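Local coordinates for protein bacterial regulatory proteins, TetR family (Nitrosomonas europaea, PDB 3NI7) that probably binds DNA as a two-subunit transcriptional regulator of the TetR family, through a predicted N-terminal helix-turn-helix, at residues H85-I90 with Q130-A135; W58-D63 with V122-R127; Y156-F161 with R175-R180. One frame throughout, in Å; residues are numbered along the deposited sequence.

Interaction 1. Residues H85-I90 with Q130-A135; sequences HHLIMI and QWVREA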
loop_
_atom_site.group_PDB
_atom_site.type_symbol
_atom_site.label_atom_id
_atom_site.label_comp_id
_atom_site.label_asym_id
_atom_site.label_seq_id
_atom_site.Cartn_x
_atom_site.Cartn_y
_atom_site.Cartn_z
ATOM N N HIS A 85 17.480 -0.013 5.023
ATOM C CA HIS A 85 17.556 0.130 3.551
ATOM C C HIS A 85 18.245 -1.080 2.924
ATOM O O HIS A 85 17.892 -1.535 1.838
ATOM C CB HIS A 85 18.303 1.397 3.200
ATOM C CG HIS A 85 18.436 1.653 1.729
ATOM N ND1 HIS A 85 19.562 1.307 1.016
ATOM C CD2 HIS A 85 17.619 2.300 0.856
ATOM C CE1 HIS A 85 19.411 1.695 -0.240
ATOM N NE2 HIS A 85 18.249 2.311 -0.361
ATOM N N HIS A 86 19.236 -1.606 3.609
ATOM C CA HIS A 86 19.973 -2.691 3.056
ATOM C C HIS A 86 19.111 -3.964 3.000
ATOM O O HIS A 86 19.063 -4.667 1.976
ATOM C CB HIS A 86 21.231 -2.913 3.860
ATOM C CG HIS A 86 22.236 -3.732 3.131
ATOM N ND1 HIS A 86 21.945 -4.992 2.626
ATOM C CD2 HIS A 86 23.517 -3.461 2.767
ATOM C CE1 HIS A 86 23.009 -5.468 1.999
ATOM N NE2 HIS A 86 23.976 -4.562 2.070
ATOM N N LEU A 87 18.420 -4.280 4.088
ATOM C CA LEU A 87 17.585 -5.470 4.114
ATOM C C LEU A 87 16.468 -5.369 3.101
ATOM O O LEU A 87 16.134 -6.352 2.474
ATOM C CB LEU A 87 16.965 -5.677 5.490
ATOM C CG LEU A 87 17.954 -5.825 6.647
ATOM C CD1 LEU A 87 17.220 -5.713 7.985
ATOM C CD2 LEU A 87 18.726 -7.144 6.470
ATOM N N ILE A 88 15.847 -4.209 2.953
ATOM C CA ILE A 88 14.693 -4.151 2.072
ATOM C C ILE A 88 15.193 -4.384 0.672
ATOM O O ILE A 88 14.605 -5.155 -0.125
ATOM C CB ILE A 88 13.895 -2.850 2.168
ATOM C CG1 ILE A 88 13.197 -2.756 3.545
ATOM C CG2 ILE A 88 12.815 -2.845 1.102
ATOM C CD1 ILE A 88 12.579 -1.336 3.837
HETATM N N MSE A 89 16.338 -3.805 0.394
HETATM C CA MSE A 89 16.906 -3.975 -0.930
HETATM C C MSE A 89 17.237 -5.436 -1.228
HETATM O O MSE A 89 16.846 -5.916 -2.267
HETATM C CB MSE A 89 18.113 -3.028 -1.160
HETATM C CG MSE A 89 17.726 -1.555 -1.409
HETATM SE SE MSE A 89 16.107 -1.260 -2.525
HETATM C CE MSE A 89 16.539 -2.317 -4.154
ATOM N N ILE A 90 17.880 -6.154 -0.304
ATOM C CA ILE A 90 18.122 -7.600 -0.488
ATOM C C ILE A 90 16.815 -8.304 -0.803
ATOM O O ILE A 90 16.701 -9.115 -1.695
ATOM C CB ILE A 90 18.690 -8.271 0.759
ATOM C CG1 ILE A 90 20.110 -7.820 1.039
ATOM C CG2 ILE A 90 18.764 -9.727 0.530
ATOM C CD1 ILE A 90 21.121 -8.463 0.127
ATOM N N GLN A 130 8.113 -5.937 11.209
ATOM C CA GLN A 130 8.537 -5.881 12.613
ATOM C C GLN A 130 9.869 -6.557 12.780
ATOM O O GLN A 130 10.660 -6.205 13.654
ATOM C CB GLN A 130 7.506 -6.503 13.492
ATOM C CG GLN A 130 6.262 -5.662 13.528
ATOM C CD GLN A 130 5.163 -6.321 14.241
ATOM O OE1 GLN A 130 5.278 -7.486 14.628
ATOM N NE2 GLN A 130 4.076 -5.588 14.447
ATOM N N TRP A 131 10.111 -7.491 11.870
ATOM C CA TRP A 131 11.328 -8.255 11.811
ATOM C C TRP A 131 12.453 -7.356 11.323
ATOM O O TRP A 131 13.566 -7.423 11.830
ATOM C CB TRP A 131 11.159 -9.443 10.832
ATOM C CG TRP A 131 12.366 -10.267 10.792
ATOM C CD1 TRP A 131 12.623 -11.307 11.567
ATOM C CD2 TRP A 131 13.537 -10.063 10.001
ATOM N NE1 TRP A 131 13.867 -11.797 11.324
ATOM C CE2 TRP A 131 14.453 -11.029 10.361
ATOM C CE3 TRP A 131 13.899 -9.143 9.032
ATOM C CZ2 TRP A 131 15.699 -11.136 9.769
ATOM C CZ3 TRP A 131 15.143 -9.256 8.444
ATOM C CH2 TRP A 131 16.023 -10.239 8.823
ATOM N N VAL A 132 12.191 -6.550 10.312
ATOM C CA VAL A 132 13.267 -5.713 9.803
ATOM C C VAL A 132 13.673 -4.687 10.892
ATOM O O VAL A 132 14.859 -4.406 11.113
ATOM C CB VAL A 132 12.876 -4.935 8.500
ATOM C CG1 VAL A 132 14.049 -4.186 8.018
ATOM C CG2 VAL A 132 12.416 -5.856 7.433
ATOM N N ARG A 133 12.648 -4.169 11.562
ATOM C CA ARG A 133 12.794 -3.096 12.546
ATOM C C ARG A 133 13.686 -3.622 13.691
ATOM O O ARG A 133 14.707 -2.998 14.063
ATOM C CB ARG A 133 11.389 -2.670 13.001
ATOM C CG ARG A 133 11.255 -1.362 13.780
ATOM C CD ARG A 133 9.818 -1.272 14.503
ATOM N NE ARG A 133 9.404 0.098 14.864
ATOM C CZ ARG A 133 8.642 0.425 15.903
ATOM N NH1 ARG A 133 8.111 -0.524 16.711
ATOM N NH2 ARG A 133 8.370 1.715 16.119
ATOM N N GLU A 134 13.332 -4.799 14.191
ATOM C CA GLU A 134 14.116 -5.434 15.239
ATOM C C GLU A 134 15.499 -5.813 14.730
ATOM O O GLU A 134 16.475 -5.745 15.485
ATOM C CB GLU A 134 13.425 -6.715 15.746
ATOM C CG GLU A 134 12.674 -6.593 17.019
ATOM C CD GLU A 134 12.880 -7.798 17.887
ATOM O OE1 GLU A 134 13.701 -7.780 18.831
ATOM O OE2 GLU A 134 12.220 -8.796 17.616
ATOM N N ALA A 135 15.562 -6.236 13.461
ATOM C CA ALA A 135 16.799 -6.734 12.842
ATOM C C ALA A 135 17.868 -5.664 12.788
ATOM O O ALA A 135 19.056 -5.981 12.761
ATOM C CB ALA A 135 16.529 -7.198 11.470
#

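Interaction 2. Residues W58-D63 with V122-R127; sequences WFDRAD and VMRVSR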
loop_
_atom_site.group_PDB
_atom_site.type_symbol
_atom_site.label_atom_id
_atom_site.label_comp_id
_atom_site.label_asym_id
_atom_site.label_seq_id
_atom_site.Cartn_x
_atom_site.Cartn_y
_atom_site.Cartn_z
ATOM N N TRP A 58 8.154 -18.373 -2.806
ATOM C CA TRP A 58 8.881 -17.319 -3.479
ATOM C C TRP A 58 9.242 -16.189 -2.486
ATOM O O TRP A 58 10.383 -15.686 -2.439
ATOM C CB TRP A 58 8.021 -16.739 -4.613
ATOM C CG TRP A 58 8.728 -15.780 -5.495
ATOM C CD1 TRP A 58 8.383 -14.509 -5.741
ATOM C CD2 TRP A 58 9.901 -16.036 -6.264
ATOM N NE1 TRP A 58 9.260 -13.940 -6.635
ATOM C CE2 TRP A 58 10.207 -14.867 -6.954
ATOM C CE3 TRP A 58 10.713 -17.158 -6.442
ATOM C CZ2 TRP A 58 11.280 -14.768 -7.782
ATOM C CZ3 TRP A 58 11.780 -17.068 -7.264
ATOM C CH2 TRP A 58 12.067 -15.882 -7.925
ATOM N N PHE A 59 8.238 -15.776 -1.723
ATOM C CA PHE A 59 8.433 -14.731 -0.747
ATOM C C PHE A 59 9.250 -15.234 0.440
ATOM O O PHE A 59 9.967 -14.483 1.046
ATOM C CB PHE A 59 7.096 -14.154 -0.337
ATOM C CG PHE A 59 6.508 -13.270 -1.385
ATOM C CD1 PHE A 59 5.675 -13.752 -2.352
ATOM C CD2 PHE A 59 6.805 -11.956 -1.419
ATOM C CE1 PHE A 59 5.137 -12.909 -3.343
ATOM C CE2 PHE A 59 6.278 -11.131 -2.409
ATOM C CZ PHE A 59 5.440 -11.636 -3.369
ATOM N N ASP A 60 9.215 -16.516 0.741
ATOM C CA ASP A 60 10.110 -17.016 1.773
ATOM C C ASP A 60 11.527 -17.035 1.293
ATOM O O ASP A 60 12.466 -16.918 2.081
ATOM C CB ASP A 60 9.698 -18.388 2.222
ATOM C CG ASP A 60 8.661 -18.321 3.280
ATOM O OD1 ASP A 60 8.670 -17.277 4.031
ATOM O OD2 ASP A 60 7.849 -19.270 3.385
ATOM N N ARG A 61 11.703 -17.199 -0.004
ATOM C CA ARG A 61 13.056 -17.238 -0.501
ATOM C C ARG A 61 13.712 -15.869 -0.267
ATOM O O ARG A 61 14.861 -15.790 0.188
ATOM C CB ARG A 61 13.097 -17.655 -1.973
ATOM C CG ARG A 61 14.500 -17.773 -2.465
ATOM C CD ARG A 61 14.532 -18.271 -3.831
ATOM N NE ARG A 61 14.124 -19.639 -3.851
ATOM C CZ ARG A 61 14.176 -20.403 -4.926
ATOM N NH1 ARG A 61 14.622 -19.893 -6.071
ATOM N NH2 ARG A 61 13.743 -21.687 -4.851
ATOM N N ALA A 62 12.979 -14.796 -0.570
ATOM C CA ALA A 62 13.445 -13.416 -0.278
ATOM C C ALA A 62 13.746 -13.250 1.221
ATOM O O ALA A 62 14.886 -12.996 1.620
ATOM C CB ALA A 62 12.398 -12.424 -0.701
ATOM N N ASP A 63 12.788 -13.608 2.054
ATOM C CA ASP A 63 12.956 -13.395 3.473
ATOM C C ASP A 63 14.246 -14.065 3.935
ATOM O O ASP A 63 14.907 -13.557 4.840
ATOM C CB ASP A 63 11.763 -13.957 4.247
ATOM C CG ASP A 63 10.476 -13.212 3.956
ATOM O OD1 ASP A 63 10.528 -12.188 3.241
ATOM O OD2 ASP A 63 9.411 -13.649 4.440
ATOM N N VAL A 122 -1.462 -9.770 4.829
ATOM C CA VAL A 122 -1.420 -8.704 5.803
ATOM C C VAL A 122 -0.479 -9.178 6.917
ATOM O O VAL A 122 0.336 -8.422 7.407
ATOM C CB VAL A 122 -2.829 -8.439 6.336
ATOM C CG1 VAL A 122 -2.771 -7.692 7.601
ATOM C CG2 VAL A 122 -3.659 -7.719 5.305
HETATM N N MSE A 123 -0.576 -10.442 7.316
HETATM C CA MSE A 123 0.181 -10.883 8.489
HETATM C C MSE A 123 1.650 -10.964 8.103
HETATM O O MSE A 123 2.559 -10.562 8.858
HETATM C CB MSE A 123 -0.372 -12.179 9.044
HETATM C CG MSE A 123 -1.858 -12.068 9.479
HETATM SE SE MSE A 123 -2.287 -10.821 11.021
HETATM C CE MSE A 123 -2.423 -12.292 12.415
ATOM N N ARG A 124 1.885 -11.386 6.867
ATOM C CA ARG A 124 3.259 -11.499 6.393
ATOM C C ARG A 124 3.927 -10.151 6.447
ATOM O O ARG A 124 5.017 -9.991 6.988
ATOM C CB ARG A 124 3.310 -12.046 4.974
ATOM C CG ARG A 124 4.637 -12.745 4.638
ATOM C CD ARG A 124 4.869 -12.942 3.112
ATOM N NE ARG A 124 5.142 -14.363 2.804
ATOM C CZ ARG A 124 6.292 -14.980 3.062
ATOM N NH1 ARG A 124 6.428 -16.246 2.783
ATOM N NH2 ARG A 124 7.304 -14.334 3.605
ATOM N N VAL A 125 3.231 -9.165 5.924
ATOM C CA VAL A 125 3.716 -7.803 5.980
ATOM C C VAL A 125 4.125 -7.404 7.398
ATOM O O VAL A 125 5.227 -6.914 7.597
ATOM C CB VAL A 125 2.646 -6.838 5.456
ATOM C CG1 VAL A 125 2.905 -5.434 5.917
ATOM C CG2 VAL A 125 2.580 -6.894 3.938
ATOM N N SER A 126 3.249 -7.611 8.380
ATOM C CA SER A 126 3.529 -7.170 9.738
ATOM C C SER A 126 4.773 -7.837 10.267
ATOM O O SER A 126 5.682 -7.170 10.719
ATOM C CB SER A 126 2.370 -7.439 10.683
ATOM O OG SER A 126 1.237 -6.719 10.268
ATOM N N ARG A 127 4.854 -9.156 10.182
ATOM C CA ARG A 127 6.044 -9.831 10.718
ATOM C C ARG A 127 7.267 -9.279 10.038
ATOM O O ARG A 127 8.294 -9.053 10.668
ATOM C CB ARG A 127 6.037 -11.338 10.506
ATOM C CG ARG A 127 7.204 -12.023 11.340
ATOM C CD ARG A 127 7.391 -13.551 11.047
ATOM N NE ARG A 127 8.267 -14.272 12.003
ATOM C CZ ARG A 127 9.606 -14.318 11.953
ATOM N NH1 ARG A 127 10.283 -13.655 11.009
ATOM N NH2 ARG A 127 10.277 -15.026 12.864
#

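Interaction 3. Residues Y156-F161 with R175-R180; sequences YLMTFF and RQFLKR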
loop_
_atom_site.group_PDB
_atom_site.type_symbol
_atom_site.label_atom_id
_atom_site.label_comp_id
_atom_site.label_asym_id
_atom_site.label_seq_id
_atom_site.Cartn_x
_atom_site.Cartn_y
_atom_site.Cartn_z
ATOM N N TYR A 156 7.473 0.783 3.375
ATOM C CA TYR A 156 7.833 -0.517 2.804
ATOM C C TYR A 156 6.806 -0.920 1.758
ATOM O O TYR A 156 7.133 -1.231 0.638
ATOM C CB TYR A 156 8.039 -1.495 3.890
ATOM C CG TYR A 156 8.067 -2.909 3.494
ATOM C CD1 TYR A 156 9.240 -3.548 3.089
ATOM C CD2 TYR A 156 6.912 -3.673 3.630
ATOM C CE1 TYR A 156 9.233 -4.926 2.761
ATOM C CE2 TYR A 156 6.887 -5.017 3.303
ATOM C CZ TYR A 156 8.033 -5.634 2.882
ATOM O OH TYR A 156 7.872 -6.978 2.629
ATOM N N LEU A 157 5.556 -0.731 2.072
ATOM C CA LEU A 157 4.537 -0.861 1.054
ATOM C C LEU A 157 4.790 -0.025 -0.193
ATOM O O LEU A 157 4.805 -0.541 -1.294
ATOM C CB LEU A 157 3.173 -0.491 1.635
ATOM C CG LEU A 157 2.651 -1.603 2.536
ATOM C CD1 LEU A 157 1.223 -1.388 2.892
ATOM C CD2 LEU A 157 2.766 -2.851 1.812
HETATM N N MSE A 158 4.963 1.279 -0.028
HETATM C CA MSE A 158 5.043 2.164 -1.197
HETATM C C MSE A 158 6.230 1.836 -2.072
HETATM O O MSE A 158 6.112 1.724 -3.299
HETATM C CB MSE A 158 5.192 3.587 -0.781
HETATM C CG MSE A 158 3.942 4.406 -0.780
HETATM SE SE MSE A 158 4.644 6.305 -0.496
HETATM C CE MSE A 158 2.943 7.303 -0.821
ATOM N N THR A 159 7.373 1.646 -1.435
ATOM C CA THR A 159 8.564 1.323 -2.176
ATOM C C THR A 159 8.313 0.082 -3.007
ATOM O O THR A 159 8.708 0.013 -4.171
ATOM C CB THR A 159 9.697 1.035 -1.255
ATOM O OG1 THR A 159 9.842 2.138 -0.379
ATOM C CG2 THR A 159 10.980 0.857 -2.016
ATOM N N PHE A 160 7.652 -0.899 -2.380
ATOM C CA PHE A 160 7.377 -2.187 -3.005
ATOM C C PHE A 160 6.597 -2.034 -4.286
ATOM O O PHE A 160 7.018 -2.502 -5.348
ATOM C CB PHE A 160 6.601 -3.054 -2.044
ATOM C CG PHE A 160 6.379 -4.439 -2.537
ATOM C CD1 PHE A 160 7.401 -5.140 -3.154
ATOM C CD2 PHE A 160 5.164 -5.046 -2.390
ATOM C CE1 PHE A 160 7.211 -6.382 -3.621
ATOM C CE2 PHE A 160 4.990 -6.277 -2.843
ATOM C CZ PHE A 160 6.019 -6.950 -3.469
ATOM N N PHE A 161 5.468 -1.350 -4.170
ATOM C CA PHE A 161 4.633 -1.105 -5.323
ATOM C C PHE A 161 5.318 -0.260 -6.379
ATOM O O PHE A 161 5.192 -0.568 -7.575
ATOM C CB PHE A 161 3.273 -0.568 -4.897
ATOM C CG PHE A 161 2.313 -1.695 -4.534
ATOM C CD1 PHE A 161 1.449 -2.231 -5.494
ATOM C CD2 PHE A 161 2.341 -2.285 -3.252
ATOM C CE1 PHE A 161 0.592 -3.290 -5.166
ATOM C CE2 PHE A 161 1.486 -3.331 -2.913
ATOM C CZ PHE A 161 0.613 -3.837 -3.867
ATOM N N ARG A 175 16.024 2.254 -5.207
ATOM C CA ARG A 175 17.057 2.392 -4.176
ATOM C C ARG A 175 17.074 3.806 -3.666
ATOM O O ARG A 175 17.010 4.037 -2.454
ATOM C CB ARG A 175 18.453 2.038 -4.716
ATOM C CG ARG A 175 18.472 0.722 -5.601
ATOM C CD ARG A 175 19.879 0.247 -5.940
ATOM N NE ARG A 175 20.523 -0.270 -4.739
ATOM C CZ ARG A 175 20.553 -1.559 -4.407
ATOM N NH1 ARG A 175 19.991 -2.506 -5.198
ATOM N NH2 ARG A 175 21.151 -1.912 -3.272
ATOM N N GLN A 176 17.139 4.759 -4.584
ATOM C CA GLN A 176 17.102 6.180 -4.206
ATOM C C GLN A 176 15.802 6.559 -3.528
ATOM O O GLN A 176 15.827 7.222 -2.495
ATOM C CB GLN A 176 17.295 7.052 -5.419
ATOM C CG GLN A 176 17.806 8.449 -5.062
ATOM C CD GLN A 176 18.111 9.260 -6.268
ATOM O OE1 GLN A 176 18.437 10.396 -6.146
ATOM N NE2 GLN A 176 18.010 8.650 -7.454
ATOM N N PHE A 177 14.681 6.102 -4.082
ATOM C CA PHE A 177 13.350 6.380 -3.510
ATOM C C PHE A 177 13.271 5.949 -2.058
ATOM O O PHE A 177 12.829 6.702 -1.208
ATOM C CB PHE A 177 12.257 5.706 -4.335
ATOM C CG PHE A 177 10.912 5.735 -3.698
ATOM C CD1 PHE A 177 10.527 4.738 -2.792
ATOM C CD2 PHE A 177 10.000 6.713 -4.033
ATOM C CE1 PHE A 177 9.254 4.761 -2.212
ATOM C CE2 PHE A 177 8.722 6.734 -3.461
ATOM C CZ PHE A 177 8.348 5.769 -2.558
ATOM N N LEU A 178 13.721 4.737 -1.787
ATOM C CA LEU A 178 13.706 4.190 -0.439
ATOM C C LEU A 178 14.620 4.941 0.488
ATOM O O LEU A 178 14.294 5.204 1.635
ATOM C CB LEU A 178 14.180 2.745 -0.469
ATOM C CG LEU A 178 14.136 2.003 0.874
ATOM C CD1 LEU A 178 12.725 1.722 1.162
ATOM C CD2 LEU A 178 14.988 0.751 0.889
ATOM N N LYS A 179 15.800 5.245 -0.022
ATOM C CA LYS A 179 16.787 5.985 0.748
ATOM C C LYS A 179 16.235 7.325 1.203
ATOM O O LYS A 179 16.398 7.754 2.336
ATOM C CB LYS A 179 18.058 6.218 -0.073
ATOM C CG LYS A 179 19.239 6.758 0.800
ATOM C CD LYS A 179 19.416 5.801 2.052
ATOM N N ARG A 180 15.572 8.002 0.306
ATOM C CA ARG A 180 15.076 9.295 0.661
ATOM C C ARG A 180 13.997 9.250 1.689
ATOM O O ARG A 180 14.084 9.920 2.704
ATOM C CB ARG A 180 14.598 10.011 -0.581
ATOM C CG ARG A 180 15.731 10.651 -1.261
ATOM C CD ARG A 180 15.493 10.890 -2.715
ATOM N NE ARG A 180 16.747 11.392 -3.289
ATOM C CZ ARG A 180 16.867 12.206 -4.325
ATOM N NH1 ARG A 180 15.823 12.600 -4.957
ATOM N NH2 ARG A 180 18.039 12.662 -4.739
#

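Interaction 1. Residues H85-I90 with Q130-A135
L87 carries this contact from its own segment. It reaches across to V132, A135 and W131. Its CB already lies near the opposite helix, with V132 CG1 4.1 Å from L87 CB. The first torsion sets CG anti to the carbonyl carbon (chi1 -59°). From there the chain runs on extended and ends with CD1 against the other helix. L87 CD1 meets V132 CG1 at 3.5 Å. L87 CD1 lies 3.9 Å from A135 CB. L87 CD1 also comes to 4.1 Å from W131 CZ3, oblique to the indole. One methyl group thus serves three residues, and all of these touches are apolar.

V132 answers with a single branch. Its CG1 stands anti to the backbone N (chi1 -177°) and slides past the L87 side chain in the opposite direction. W131 sets its ring beside its own helix, with A135 CB, one turn on, over one face near the rim.

The short segments run at 139°, well inclined from antiparallel, and their axes approach to 10.3 Å. L87 and V132 are both buried. Helix 51-69 closes one side of the contact, where M66 touches W131 and V132. A70 and F75 cover L87. I88 faces Y156 of helix 149-164, and H85 packs on helix 172-187. Helix 80-96 therefore sits among four other helices of the all-helical body.

Interaction 2. Residues W58-D63 with V122-R127
R124 lays one face of its guanidinium over the CB of F59. R124 CZ stands 3.6 Å from F59 CB, which lies above the centre of the flat group. The charged head thus rests on the root of the phenylalanine side chain. The F59 ring itself leads away, to W91 and I106.

The arginine leaves its helix with CG anti to the backbone N (chi1 -155°) and bends at its third torsion. This brings the edge of the guanidinium to two aspartates of helix 51-69. R124 NH1 gives a hydrogen bond to D60 OD1 at 2.8 Å, part of a salt bridge. The acceptor lies close to the guanidinium plane. The nitrogen, however, meets OD1 from above the carboxylate plane, and the two planes are 61° apart. A second bond to D60 OD1, from R124 NH2, is weak.

Helix 51-69 follows the predicted helix-turn-helix. In TetR regulators the helix at this place links the DNA-binding domain to the regulatory body, and this one probably does the same. Here it runs alongside helix 115-135 in the same direction, with 12.8 Å between the axes of the short segments.

D63 completes the salt-bridge network at R124 NH2. The modelled closeness of D63 OD2 to that nitrogen is doubtful. D63 OD1 is hydrogen-bonded to W91 NE1, a second hold on this carboxylate. D56 adds a long, weak ion pair to R124 NH1. On another side of helix 51-69, W58 packs on V13 and V17, and R61 forms a salt bridge with D14.

Interaction 3. Residues Y156-F161 with R175-R180
The F177 ring meets T159 with its edge. T159 OG1 lies near the ring plane, 3.3 Å from F177 CE1. F162 stacks with the same ring, and the H181 ring meets it at an angle of about 40°. The selenomethionine M158 packs on the ring, with M158 CB 4.2 Å from F177 CZ; its backbone C lies oblique to it.

The motif is an antiparallel helix pair. Helices 149-164 and 172-187 follow each other in the chain, and their short segments run at 166°. In the dimer, L157 touches L157 of the second subunit, and M158 touches V122 of the second subunit.

F177 has CG anti to the backbone N (chi1 170°), which carries its ring past T159. L178 crosses T159 at about a right angle. L178 CD1 sits 3.3 Å from T159 OG1 and 3.7 Å from T159 CG2, so the threonine fits between leucine and phenylalanine. With an alanine here, both OG1 and CG2 are gone, and L178 CD1 and the F177 edge would probably be left facing a gap.

The hydroxyl does not bond across to the other helix. T159 OG1 is hydrogen-bonded to the backbone O of I155, one turn earlier in its own helix.

Overall arrangement
Interactions 1 and 2 share helix 115-135 and lie 12 Å apart, centre to centre. Their segments alternate along the chain. The consecutive helices 51-69 and 80-96 both pack on that one helix. Interaction 3 comes later and joins the last two helices. Its centre is 12 Å from that of interaction 1 and 17 Å from that of interaction 2. H85 NE2 probably bonds to R175 O at 3.0 Å, which ties interaction 1 to interaction 3. Interactions 2 and 3 both have residues that touch the second subunit. Together the contacts lead from the helix after the predicted DNA-binding motif to the dimer interface.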